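Long-range contacts in UDP-4-amino-4,6-dideoxy-N-acetyl-beta-L-altrosamine transaminase (Helicobacter pylori, PDB 2FNU), which catalyses the PLP-dependent transamination of a UDP-linked 4-keto sugar, the second step in making pseudaminic acid, the sialic-acid-like sugar that modifies the flagellin of this bacterium: residues R74-T79 / T97-G102; A257-R262 / S357-A362. All coordinates share one frame; numbering follows the deposited sequence.

Interaction 1: R74-T79 / T97-G102; sequences RNEIIT and TPVFAG
Thr79 and Phe100 lie side by side at the tightly packed end of this strand pair. The methyl CG2 of Thr79 rests 3.9 Å from CE2 of the Phe100 ring, which it meets obliquely, and it also touches CB of Pro98. Because OG1 of Thr79 stands anti to the backbone N (chi1 -170°), CG2 falls between N and the carbonyl carbon, directed at the ring, while OG1 is hydrogen-bonded to the carbonyl of Val126 in the strand on the other side. Ile77, Thr79 and Pro98, all buried, share this face with the partly exposed Phe100, and helix 86-93 covers it through Thr87, Leu91 and Leu92. That is a beta-alpha-beta crossover: strand 76-79, helix 86-93, then strand 97-100, parallel to the first and outermost in the chain's mixed seven-stranded sheet, part of the PLP-binding aminotransferase fold. Five backbone hydrogen bonds zip the pair together, alternating in direction. Thr97 N to Asn75 O (2.8 Å) starts the run and Ala101 N to Thr79 O (2.9 Å) ends it, both nearly straight along the C=O axis; in the three between, the donor is tilted from the carbonyl plane, by 33° where Val99 N meets Ile77 O. CA-H...O contacts fill in beside them, such as Pro98 CA to Ile77 O at 3.3 Å. The other face packs as closely but is partly open to solvent where Glu76, Thr97 and Val99 lie. There Val99 CG2 lies alongside the extended Glu76 chain, 3.9 Å from Glu76 CB and 3.7 Å from its OE2, an oxygen held in turn by Asn119 ND2. Farther along, Ile78 is buried: its CG2 lies 3.7 Å from Val99 O and faces Ala101 CB, while CG1 packs on Val99 CB.

Interaction 2: A257-R262 / S357-A362; sequences ALTYDR and SVQNIA
Tyr260 lays its ring across Val358, the central piece of a helix-helix packing between 246-264 and 355-370. Over these short segments the axes run at 38° to each other, in the same general direction, and approach to 9.3 Å; the helices are far apart in sequence and come together near Tyr6, a substrate-binding residue whose side chain is about 8 Å from that of Tyr260. The aromatic contact is a CH-pi interaction. CG1 of Val358 stands 3.6 Å from the ring centroid and only 4° off the normal, so one methyl sits squarely over the middle of the face. It gets there because CG1 is anti to the Val358 backbone N (chi1 -179°), which sends that branch out toward the facing helix. Aliphatic packing continues on the same methyl: Thr259 CG2 meets Val358 CG1 at 3.6 Å, so this branch is wedged between a threonine and a tyrosine of successive positions. Thr259 CG2 also reaches Gln359 CG, while Ala362 CB lies 3.7 Å from Tyr260 CD1, oblique to the ring, where the two backbones come nearest. Polar groups work within each helix or beyond the pair. Thr259 OG1 bonds to the carbonyl of Glu255 one turn back and receives a weak bond from Arg262 NH2, whose guanidinium lies with one face against Thr259 CA. Tyr286 and Phe264 meet the Tyr260 ring, adding aromatic neighbours to the cluster. The tyrosine hydroxyl, buried, is satisfied by the carbonyl of Pro348, and the methyl CG2 of Ile361, in the plane of the ring at its edge, comes to 3.4 Å from Tyr260 OH.

Overall arrangement
Interactions 1 and 2 lie on opposite sides of the chain's centre, about 38 Å apart between centres, and share no secondary-structure element. Interaction 2 is the more thoroughly buried where it touches, although it lies farther out from the centre; interaction 1 is largely buried on its helix-covered face and partly open on the other. Their chemistry follows the elements they join. Residues 74-79 and 97-102 are neighbours in one sheet, so main-chain bonds carry the pairing and side chains add to it. In 257-262 / 357-362 each helix has spent its main-chain bonds internally, leaving methyls and an aromatic ring to make the contact.

Interaction 1: R74-T79 / T97-G102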
loop_
_atom_site.group_PDB
_atom_site.type_symbol
_atom_site.label_atom_id
_atom_site.label_comp_id
_atom_site.label_asym_id
_atom_site.label_seq_id
_atom_site.Cartn_x
_atom_site.Cartn_y
_atom_site.Cartn_z
ATOM N N ARG B 74 9.597 20.074 -18.283
ATOM C CA ARG B 74 10.588 19.834 -17.225
ATOM C C ARG B 74 10.406 18.392 -16.738
ATOM O O ARG B 74 10.077 18.136 -15.570
ATOM C CB ARG B 74 10.442 20.857 -16.091
ATOM C CG ARG B 74 10.824 22.291 -16.543
ATOM C CD ARG B 74 10.539 23.360 -15.485
ATOM N NE ARG B 74 9.111 23.549 -15.192
ATOM C CZ ARG B 74 8.261 24.272 -15.924
ATOM N NH1 ARG B 74 8.663 24.880 -17.035
ATOM N NH2 ARG B 74 6.993 24.381 -15.548
ATOM N N ASN B 75 10.638 17.472 -17.669
ATOM C CA ASN B 75 10.242 16.073 -17.520
ATOM C C ASN B 75 11.392 15.095 -17.266
ATOM O O ASN B 75 11.136 13.897 -17.175
ATOM C CB ASN B 75 9.498 15.606 -18.778
ATOM C CG ASN B 75 10.406 15.529 -19.996
ATOM O OD1 ASN B 75 10.569 14.468 -20.609
ATOM N ND2 ASN B 75 11.026 16.644 -20.334
ATOM N N GLU B 76 12.637 15.572 -17.210
ATOM C CA GLU B 76 13.762 14.649 -17.009
ATOM C C GLU B 76 14.266 14.666 -15.578
ATOM O O GLU B 76 14.402 15.737 -14.970
ATOM C CB GLU B 76 14.909 14.974 -17.977
ATOM C CG GLU B 76 14.533 14.720 -19.424
ATOM C CD GLU B 76 15.664 14.967 -20.417
ATOM O OE1 GLU B 76 15.372 14.939 -21.630
ATOM O OE2 GLU B 76 16.818 15.173 -20.002
ATOM N N ILE B 77 14.542 13.477 -15.033
ATOM C CA ILE B 77 15.128 13.374 -13.706
ATOM C C ILE B 77 16.352 12.492 -13.790
ATOM O O ILE B 77 16.267 11.375 -14.280
ATOM C CB ILE B 77 14.109 12.849 -12.665
ATOM C CG1 ILE B 77 13.085 13.963 -12.366
ATOM C CG2 ILE B 77 14.819 12.395 -11.380
ATOM C CD1 ILE B 77 12.043 13.664 -11.291
ATOM N N ILE B 78 17.486 13.017 -13.334
ATOM C CA ILE B 78 18.727 12.260 -13.361
ATOM C C ILE B 78 18.722 11.308 -12.185
ATOM O O ILE B 78 18.366 11.683 -11.070
ATOM C CB ILE B 78 19.940 13.209 -13.254
ATOM C CG1 ILE B 78 20.027 14.071 -14.511
ATOM C CG2 ILE B 78 21.210 12.427 -13.098
ATOM C CD1 ILE B 78 20.923 15.305 -14.306
ATOM N N THR B 79 19.141 10.069 -12.436
ATOM C CA THR B 79 19.211 9.084 -11.352
ATOM C C THR B 79 20.257 8.015 -11.638
ATOM O O THR B 79 20.993 8.096 -12.625
ATOM C CB THR B 79 17.803 8.476 -11.051
ATOM O OG1 THR B 79 17.854 7.707 -9.839
ATOM C CG2 THR B 79 17.316 7.623 -12.213
ATOM N N THR B 97 11.014 11.092 -17.305
ATOM C CA THR B 97 12.000 10.264 -18.006
ATOM C C THR B 97 13.266 10.200 -17.159
ATOM O O THR B 97 13.844 11.243 -16.858
ATOM C CB THR B 97 12.335 10.897 -19.365
ATOM O OG1 THR B 97 11.187 10.813 -20.215
ATOM C CG2 THR B 97 13.515 10.190 -20.041
ATOM N N PRO B 98 13.680 8.988 -16.734
ATOM C CA PRO B 98 14.950 8.839 -16.011
ATOM C C PRO B 98 16.118 9.050 -16.952
ATOM O O PRO B 98 16.103 8.550 -18.076
ATOM C CB PRO B 98 14.930 7.391 -15.516
ATOM C CG PRO B 98 14.004 6.679 -16.458
ATOM C CD PRO B 98 12.971 7.704 -16.902
ATOM N N VAL B 99 17.135 9.762 -16.467
ATOM C CA VAL B 99 18.377 9.927 -17.200
ATOM C C VAL B 99 19.466 9.294 -16.355
ATOM O O VAL B 99 19.760 9.776 -15.271
ATOM C CB VAL B 99 18.647 11.420 -17.468
ATOM C CG1 VAL B 99 19.962 11.610 -18.213
ATOM C CG2 VAL B 99 17.489 12.008 -18.272
ATOM N N PHE B 100 20.028 8.181 -16.818
ATOM C CA PHE B 100 20.927 7.388 -15.971
ATOM C C PHE B 100 22.372 7.888 -15.990
ATOM O O PHE B 100 22.971 8.024 -17.055
ATOM C CB PHE B 100 20.865 5.901 -16.368
ATOM C CG PHE B 100 19.520 5.280 -16.104
ATOM C CD1 PHE B 100 18.661 4.957 -17.146
ATOM C CD2 PHE B 100 19.096 5.073 -14.795
ATOM C CE1 PHE B 100 17.387 4.400 -16.872
ATOM C CE2 PHE B 100 17.833 4.507 -14.517
ATOM C CZ PHE B 100 16.988 4.169 -15.562
ATOM N N ALA B 101 22.905 8.170 -14.796
ATOM C CA ALA B 101 24.278 8.634 -14.625
ATOM C C ALA B 101 25.222 7.472 -14.386
ATOM O O ALA B 101 24.802 6.394 -13.961
ATOM C CB ALA B 101 24.360 9.589 -13.431
ATOM N N GLY B 102 26.507 7.707 -14.618
ATOM C CA GLY B 102 27.515 6.746 -14.199
ATOM C C GLY B 102 27.578 6.610 -12.686
ATOM O O GLY B 102 27.085 7.470 -11.933
#

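Interaction 2: A257-R262 / S357-A362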
loop_
_atom_site.group_PDB
_atom_site.type_symbol
_atom_site.label_atom_id
_atom_site.label_comp_id
_atom_site.label_asym_id
_atom_site.label_seq_id
_atom_site.Cartn_x
_atom_site.Cartn_y
_atom_site.Cartn_z
ATOM N N ALA B 257 30.137 -7.210 9.672
ATOM C CA ALA B 257 30.935 -6.674 8.566
ATOM C C ALA B 257 32.425 -6.660 8.896
ATOM O O ALA B 257 33.269 -6.987 8.055
ATOM C CB ALA B 257 30.462 -5.270 8.209
ATOM N N LEU B 258 32.748 -6.273 10.125
ATOM C CA LEU B 258 34.153 -6.229 10.537
ATOM C C LEU B 258 34.772 -7.622 10.556
ATOM O O LEU B 258 35.971 -7.781 10.257
ATOM C CB LEU B 258 34.305 -5.551 11.904
ATOM C CG LEU B 258 34.031 -4.045 11.886
ATOM C CD1 LEU B 258 33.907 -3.546 13.329
ATOM C CD2 LEU B 258 35.086 -3.240 11.098
ATOM N N THR B 259 33.976 -8.629 10.931
ATOM C CA THR B 259 34.460 -10.017 10.918
ATOM C C THR B 259 34.753 -10.468 9.491
ATOM O O THR B 259 35.815 -11.027 9.217
ATOM C CB THR B 259 33.456 -10.947 11.607
ATOM O OG1 THR B 259 33.397 -10.576 12.983
ATOM C CG2 THR B 259 33.885 -12.409 11.509
ATOM N N TYR B 260 33.828 -10.223 8.565
ATOM C CA TYR B 260 34.153 -10.486 7.173
ATOM C C TYR B 260 35.435 -9.760 6.741
ATOM O O TYR B 260 36.282 -10.343 6.063
ATOM C CB TYR B 260 33.029 -9.975 6.283
ATOM C CG TYR B 260 31.790 -10.835 6.135
ATOM C CD1 TYR B 260 31.867 -12.154 5.685
ATOM C CD2 TYR B 260 30.519 -10.290 6.348
ATOM C CE1 TYR B 260 30.718 -12.921 5.480
ATOM C CE2 TYR B 260 29.361 -11.062 6.163
ATOM C CZ TYR B 260 29.474 -12.372 5.715
ATOM O OH TYR B 260 28.340 -13.128 5.490
ATOM N N ASP B 261 35.552 -8.476 7.096
ATOM C CA ASP B 261 36.733 -7.683 6.713
ATOM C C ASP B 261 38.009 -8.387 7.185
ATOM O O ASP B 261 38.980 -8.500 6.417
ATOM C CB ASP B 261 36.692 -6.288 7.323
ATOM C CG ASP B 261 35.642 -5.379 6.694
ATOM O OD1 ASP B 261 34.969 -5.740 5.699
ATOM O OD2 ASP B 261 35.509 -4.256 7.227
ATOM N N ARG B 262 38.004 -8.863 8.434
ATOM C CA ARG B 262 39.221 -9.491 8.973
ATOM C C ARG B 262 39.587 -10.721 8.156
ATOM O O ARG B 262 40.761 -10.917 7.789
ATOM C CB ARG B 262 39.058 -9.884 10.440
ATOM C CG ARG B 262 38.995 -8.715 11.398
ATOM C CD ARG B 262 39.149 -9.213 12.831
ATOM N NE ARG B 262 38.150 -10.219 13.212
ATOM C CZ ARG B 262 36.908 -9.938 13.604
ATOM N NH1 ARG B 262 36.488 -8.668 13.653
ATOM N NH2 ARG B 262 36.084 -10.933 13.952
ATOM N N SER B 357 28.707 -17.845 12.764
ATOM C CA SER B 357 28.107 -17.933 11.441
ATOM C C SER B 357 28.884 -17.123 10.421
ATOM O O SER B 357 29.156 -17.597 9.313
ATOM C CB SER B 357 26.665 -17.445 11.489
ATOM O OG SER B 357 25.874 -18.388 12.202
ATOM N N VAL B 358 29.253 -15.900 10.783
ATOM C CA VAL B 358 30.024 -15.075 9.852
ATOM C C VAL B 358 31.380 -15.718 9.531
ATOM O O VAL B 358 31.822 -15.726 8.379
ATOM C CB VAL B 358 30.220 -13.631 10.363
ATOM C CG1 VAL B 358 31.016 -12.777 9.345
ATOM C CG2 VAL B 358 28.874 -12.983 10.601
ATOM N N GLN B 359 32.044 -16.249 10.559
ATOM C CA GLN B 359 33.326 -16.920 10.324
ATOM C C GLN B 359 33.143 -18.100 9.385
ATOM O O GLN B 359 33.960 -18.312 8.496
ATOM C CB GLN B 359 33.926 -17.394 11.646
ATOM C CG GLN B 359 34.330 -16.216 12.529
ATOM C CD GLN B 359 34.480 -16.578 14.005
ATOM O OE1 GLN B 359 33.889 -17.556 14.491
ATOM N NE2 GLN B 359 35.265 -15.780 14.732
ATOM N N ASN B 360 32.057 -18.859 9.559
ATOM C CA ASN B 360 31.812 -19.993 8.679
ATOM C C ASN B 360 31.486 -19.593 7.252
ATOM O O ASN B 360 32.010 -20.165 6.295
ATOM C CB ASN B 360 30.758 -20.935 9.249
ATOM C CG ASN B 360 31.377 -21.953 10.196
ATOM O OD1 ASN B 360 31.633 -23.101 9.809
ATOM N ND2 ASN B 360 31.695 -21.510 11.416
ATOM N N ILE B 361 30.628 -18.591 7.110
ATOM C CA ILE B 361 30.294 -18.111 5.774
ATOM C C ILE B 361 31.537 -17.568 5.068
ATOM O O ILE B 361 31.791 -17.870 3.903
ATOM C CB ILE B 361 29.202 -17.018 5.841
ATOM C CG1 ILE B 361 27.880 -17.625 6.322
ATOM C CG2 ILE B 361 29.011 -16.329 4.478
ATOM C CD1 ILE B 361 26.912 -16.617 6.901
ATOM N N ALA B 362 32.301 -16.735 5.770
ATOM C CA ALA B 362 33.458 -16.092 5.166
ATOM C C ALA B 362 34.485 -17.119 4.678
ATOM O O ALA B 362 34.979 -17.024 3.560
ATOM C CB ALA B 362 34.087 -15.125 6.162
#